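Local structure of methionine gamma-lyase (Trichomonas vaginalis, 1E5E) at residues 326-329 with 334-337; 314-319 with 390-395. The protein belongs to the Cys/Met metabolism family of pyridoxal-phosphate-dependent enzymes and forms an assembly of four chains. All blocks are in the same frame, centred on the assembly; numbering follows the deposited sequence.

Interaction 1: 326-329 with 334-337; sequences LLDN and TLAV. With PPJ (N-(hydroxy{3-hydroxy-2-methyl-5-[(phosphonooxy)methyl]pyridin-4-yl}methyl)norvaline), chain C.
The carboxylate of Asp328 comes to Leu335 with one oxygen: OD1 lies 4.2 Å from Leu335 CD2, the two side chains running at a slant. That oxygen also accepts a hydrogen bond from the backbone N of Cys40 of the second subunit, so a polar partner satisfies it even though a methyl group flanks it. The contact joins the C-terminal part of helix 319-328 to the short strand 334-335, outermost in the five-stranded mixed sheet within this chain, in the C-terminal alpha/beta region of this PLP-enzyme fold. Leu327 supplies the apolar half: its CD2 is 4.1 Å from Leu335 CD1, and the two side chains cross at about a right angle. Leucine suits position 327, which also packs on Ile346 and Ile372 of the sheet, and the buried position 335, where its two methyls serve two neighbours. With CG anti to the backbone N (chi1 178°), Leu335 extends to the helix. Asn39 of the second subunit packs on both Asp328 and Leu335, and the Leu335 backbone is hydrogen-bonded to that subunit. Farther on, apolar, branched Val337 lines the ligand pocket: Val337 CB is 3.8 Å from PPJ OXT, and Val337 CG2 is 3.9 Å from PPJ CD.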
loop_
_atom_site.group_PDB
_atom_site.type_symbol
_atom_site.label_atom_id
_atom_site.label_comp_id
_atom_site.label_asym_id
_atom_site.label_seq_id
_atom_site.Cartn_x
_atom_site.Cartn_y
_atom_site.Cartn_z
ATOM N N LEU A 326 16.455 -34.282 2.302
ATOM C CA LEU A 326 15.860 -33.864 1.030
ATOM C C LEU A 326 15.457 -32.390 1.084
ATOM O O LEU A 326 15.769 -31.662 0.168
ATOM C CB LEU A 326 14.613 -34.690 0.702
ATOM C CG LEU A 326 13.781 -34.205 -0.498
ATOM C CD1 LEU A 326 14.534 -34.421 -1.798
ATOM C CD2 LEU A 326 12.424 -34.909 -0.492
ATOM N N LEU A 327 14.785 -31.962 2.163
ATOM C CA LEU A 327 14.296 -30.599 2.283
ATOM C C LEU A 327 15.436 -29.587 2.387
ATOM O O LEU A 327 15.336 -28.622 1.638
ATOM C CB LEU A 327 13.275 -30.396 3.388
ATOM C CG LEU A 327 11.802 -30.673 2.988
ATOM C CD1 LEU A 327 11.611 -31.906 2.115
ATOM C CD2 LEU A 327 11.005 -30.797 4.280
ATOM N N ASP A 328 16.549 -30.015 2.997
ATOM C CA ASP A 328 17.685 -29.116 3.029
ATOM C C ASP A 328 18.405 -29.069 1.698
ATOM O O ASP A 328 19.210 -28.149 1.603
ATOM C CB ASP A 328 18.701 -29.526 4.116
ATOM C CG ASP A 328 18.048 -29.392 5.478
ATOM O OD1 ASP A 328 16.920 -28.873 5.628
ATOM O OD2 ASP A 328 18.645 -29.843 6.484
ATOM N N ASN A 329 18.217 -29.945 0.725
ATOM C CA ASN A 329 19.023 -29.842 -0.499
ATOM C C ASN A 329 18.255 -29.413 -1.744
ATOM O O ASN A 329 18.683 -29.506 -2.901
ATOM C CB ASN A 329 19.710 -31.216 -0.662
ATOM C CG ASN A 329 20.809 -31.372 0.387
ATOM O OD1 ASN A 329 21.765 -30.574 0.423
ATOM N ND2 ASN A 329 20.627 -32.256 1.362
ATOM N N THR A 334 10.703 -24.097 -2.232
ATOM C CA THR A 334 11.018 -23.272 -1.085
ATOM C C THR A 334 10.571 -23.891 0.227
ATOM O O THR A 334 9.451 -24.397 0.319
ATOM C CB THR A 334 10.331 -21.884 -1.252
ATOM O OG1 THR A 334 10.897 -21.259 -2.427
ATOM C CG2 THR A 334 10.617 -20.978 -0.068
ATOM N N LEU A 335 11.485 -23.936 1.186
ATOM C CA LEU A 335 11.234 -24.517 2.503
ATOM C C LEU A 335 10.636 -23.464 3.427
ATOM O O LEU A 335 11.332 -22.592 3.922
ATOM C CB LEU A 335 12.594 -24.953 3.077
ATOM C CG LEU A 335 12.591 -25.557 4.466
ATOM C CD1 LEU A 335 11.720 -26.808 4.521
ATOM C CD2 LEU A 335 14.034 -25.921 4.872
ATOM N N ALA A 336 9.367 -23.551 3.699
ATOM C CA ALA A 336 8.649 -22.616 4.536
ATOM C C ALA A 336 7.259 -23.177 4.743
ATOM O O ALA A 336 6.861 -24.001 3.900
ATOM C CB ALA A 336 8.526 -21.303 3.700
ATOM N N VAL A 337 6.499 -22.751 5.735
ATOM C CA VAL A 337 5.134 -23.256 5.869
ATOM C C VAL A 337 4.244 -22.380 4.973
ATOM O O VAL A 337 4.749 -21.511 4.263
ATOM C CB VAL A 337 4.666 -23.302 7.318
ATOM C CG1 VAL A 337 5.639 -24.173 8.141
ATOM C CG2 VAL A 337 4.631 -21.893 7.935
HETATM N N1 PPJ C . -7.236 -23.724 7.485
HETATM C C2 PPJ C . -6.342 -24.445 6.775
HETATM C C6 PPJ C . -6.824 -22.745 8.339
HETATM C C2A PPJ C . -6.579 -25.712 6.218
HETATM C C3 PPJ C . -5.006 -23.999 6.837
HETATM O O3 PPJ C . -4.140 -24.789 6.259
HETATM C C4 PPJ C . -4.608 -22.863 7.548
HETATM C C4A PPJ C . -3.225 -22.511 7.546
HETATM C C5 PPJ C . -5.520 -22.228 8.391
HETATM N N PPJ C . -2.231 -23.395 7.340
HETATM C C5A PPJ C . -5.288 -20.968 9.033
HETATM O OP4 PPJ C . -5.328 -20.027 8.148
HETATM P P PPJ C . -4.429 -18.772 8.539
HETATM O OP1 PPJ C . -4.703 -17.707 7.385
HETATM O OP2 PPJ C . -2.934 -19.212 8.591
HETATM O OP3 PPJ C . -4.849 -18.159 9.947
HETATM C CA PPJ C . -0.910 -23.071 7.242
HETATM C CB PPJ C . -0.265 -22.142 8.182
HETATM C C PPJ C . -0.072 -24.192 6.960
HETATM C CG PPJ C . -0.053 -22.477 9.614
HETATM C CD PPJ C . 1.337 -22.864 9.802
HETATM O O PPJ C . -0.625 -25.350 6.907
HETATM O OXT PPJ C . 1.057 -24.051 6.317
#

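Interaction 2: 314-319 with 390-395; sequences FILKSG and QGLDAL
Leu316 O accepts a 3.0 Å hydrogen bond from Gly319 N, closing the type I beta turn that carries Leu316 and Ser318 to the flank of Leu395. The turn leads strand 311-316 into helix 319-328, and Gly319, with its positive phi of 65°, holds a backbone shape that a residue without a side chain adopts easily. Across from the turn lies helix 381-396, which packs against this end of the five-stranded sheet as part of the alpha/beta architecture of the C-terminal region.

Leu316 takes part in both apolar contacts. Its CG lies anti to the carbonyl carbon (chi1 -60°), and the fork beyond divides between two leucines spaced three residues apart on the helix. One branch, Leu316 CD1, comes within 3.6 Å of Leu395 CD2; the other, Leu316 CD2, reaches Leu392 CD2 at 3.8 Å. Both neighbours are met at a slant, methyl against methyl. Leu316 CD2 also sits in the plane of the Phe314 ring, at its edge, so the aromatic residue two places back on the same strand flanks this branch. Leu392 is buried and turns its far end to the strand, touching Leu326 as well, whereas Leu395 is partly exposed and packs also on Lys325.

At the outer margin Ser318 OG stands 4.2 Å from Leu395 CD2. Serine, small and polar, suits this exposed place in the turn. Between the two segments the contact is thus made mainly by leucine methyls, with the serine oxygen at the margin. Van der Waals packing and the exclusion of water should therefore hold helix 381-396 here, with the interface passing from buried at Leu392 to solvent-facing at Ser318.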
loop_
_atom_site.group_PDB
_atom_site.type_symbol
_atom_site.label_atom_id
_atom_site.label_comp_id
_atom_site.label_asym_id
_atom_site.label_seq_id
_atom_site.Cartn_x
_atom_site.Cartn_y
_atom_site.Cartn_z
ATOM N N PHE A 314 3.898 -36.786 0.802
ATOM C CA PHE A 314 4.616 -38.018 0.522
ATOM C C PHE A 314 5.505 -38.345 1.715
ATOM O O PHE A 314 5.811 -37.570 2.623
ATOM C CB PHE A 314 5.408 -38.039 -0.787
ATOM C CG PHE A 314 6.493 -36.984 -0.869
ATOM C CD1 PHE A 314 6.179 -35.645 -1.111
ATOM C CD2 PHE A 314 7.811 -37.319 -0.757
ATOM C CE1 PHE A 314 7.163 -34.676 -1.188
ATOM C CE2 PHE A 314 8.831 -36.362 -0.828
ATOM C CZ PHE A 314 8.487 -35.036 -1.049
ATOM N N ILE A 315 5.787 -39.658 1.748
ATOM C CA ILE A 315 6.611 -40.218 2.822
ATOM C C ILE A 315 7.813 -40.918 2.206
ATOM O O ILE A 315 7.734 -41.655 1.210
ATOM C CB ILE A 315 5.779 -41.134 3.717
ATOM C CG1 ILE A 315 4.500 -40.509 4.271
ATOM C CG2 ILE A 315 6.607 -41.674 4.888
ATOM C CD1 ILE A 315 3.454 -41.549 4.720
ATOM N N LEU A 316 8.988 -40.558 2.743
ATOM C CA LEU A 316 10.216 -41.170 2.279
ATOM C C LEU A 316 10.474 -42.460 3.088
ATOM O O LEU A 316 10.250 -42.515 4.294
ATOM C CB LEU A 316 11.451 -40.299 2.406
ATOM C CG LEU A 316 11.457 -38.967 1.644
ATOM C CD1 LEU A 316 12.667 -38.120 2.056
ATOM C CD2 LEU A 316 11.383 -39.148 0.147
ATOM N N LYS A 317 11.036 -43.462 2.411
ATOM C CA LYS A 317 11.350 -44.739 3.073
ATOM C C LYS A 317 12.439 -44.545 4.125
ATOM O O LYS A 317 12.357 -45.179 5.161
ATOM C CB LYS A 317 11.811 -45.823 2.109
ATOM C CG LYS A 317 10.800 -46.328 1.106
ATOM C CD LYS A 317 11.502 -47.138 0.011
ATOM C CE LYS A 317 10.447 -47.690 -0.955
ATOM N NZ LYS A 317 11.115 -48.245 -2.161
ATOM N N SER A 318 13.254 -43.484 4.042
ATOM C CA SER A 318 14.281 -43.281 5.050
ATOM C C SER A 318 13.764 -42.430 6.195
ATOM O O SER A 318 14.610 -41.966 6.970
ATOM C CB SER A 318 15.560 -42.674 4.459
ATOM O OG SER A 318 15.225 -41.554 3.647
ATOM N N GLY A 319 12.456 -42.197 6.308
ATOM C CA GLY A 319 11.933 -41.515 7.465
ATOM C C GLY A 319 12.347 -40.067 7.686
ATOM O O GLY A 319 12.535 -39.272 6.769
ATOM N N GLN A 390 17.508 -34.337 -8.201
ATOM C CA GLN A 390 18.824 -34.158 -7.625
ATOM C C GLN A 390 18.729 -34.377 -6.114
ATOM O O GLN A 390 19.617 -35.014 -5.540
ATOM C CB GLN A 390 19.498 -32.823 -7.926
ATOM C CG GLN A 390 18.801 -31.540 -7.518
ATOM C CD GLN A 390 19.113 -31.064 -6.123
ATOM O OE1 GLN A 390 20.156 -31.481 -5.601
ATOM N NE2 GLN A 390 18.254 -30.262 -5.491
ATOM N N GLY A 391 17.711 -33.833 -5.479
ATOM C CA GLY A 391 17.560 -33.947 -4.032
ATOM C C GLY A 391 17.431 -35.431 -3.644
ATOM O O GLY A 391 18.047 -35.853 -2.665
ATOM N N LEU A 392 16.517 -36.142 -4.288
ATOM C CA LEU A 392 16.267 -37.550 -4.004
ATOM C C LEU A 392 17.439 -38.466 -4.353
ATOM O O LEU A 392 17.841 -39.322 -3.544
ATOM C CB LEU A 392 15.006 -38.038 -4.736
ATOM C CG LEU A 392 13.683 -37.482 -4.170
ATOM C CD1 LEU A 392 12.512 -37.821 -5.069
ATOM C CD2 LEU A 392 13.472 -38.016 -2.766
ATOM N N ASP A 393 18.053 -38.303 -5.523
ATOM C CA ASP A 393 19.192 -39.127 -5.906
ATOM C C ASP A 393 20.281 -39.024 -4.849
ATOM O O ASP A 393 20.785 -40.077 -4.462
ATOM C CB ASP A 393 19.738 -38.765 -7.287
ATOM C CG ASP A 393 18.813 -39.303 -8.369
ATOM O OD1 ASP A 393 19.162 -39.150 -9.568
ATOM O OD2 ASP A 393 17.722 -39.839 -8.034
ATOM N N ALA A 394 20.612 -37.840 -4.371
ATOM C CA ALA A 394 21.601 -37.618 -3.341
ATOM C C ALA A 394 21.306 -38.343 -2.036
ATOM O O ALA A 394 22.147 -38.880 -1.320
ATOM C CB ALA A 394 21.624 -36.130 -3.015
ATOM N N LEU A 395 20.031 -38.340 -1.650
ATOM C CA LEU A 395 19.548 -39.100 -0.517
ATOM C C LEU A 395 20.004 -40.547 -0.669
ATOM O O LEU A 395 20.541 -41.128 0.257
ATOM C CB LEU A 395 18.023 -39.092 -0.587
ATOM C CG LEU A 395 17.215 -39.047 0.693
ATOM C CD1 LEU A 395 17.636 -37.836 1.505
ATOM C CD2 LEU A 395 15.729 -39.006 0.353
#

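How the interactions relate
From the N-terminal side, strand 311-316 passes through its turn into helix 319-328, whose last turn enters interaction 1. Four residues later that contact closes a short loop onto strand 334-335. The chain then threads strands 345-347 and 371-375 before helix 381-396 returns to residues 314-319, so interaction 2 closes a loop of 70 residues that encloses the shorter one. The contacts, with centres about 12 Å apart, also meet directly: Asn329 O and Gln390 NE2 form a probable hydrogen bond of 2.7 Å, and Leu326 packs against Gly391 and Leu392. Helix 319-328 is thereby linked to the C-terminal helix, and both to one sheet, whose outermost strand within this chain leads to the ligand pocket.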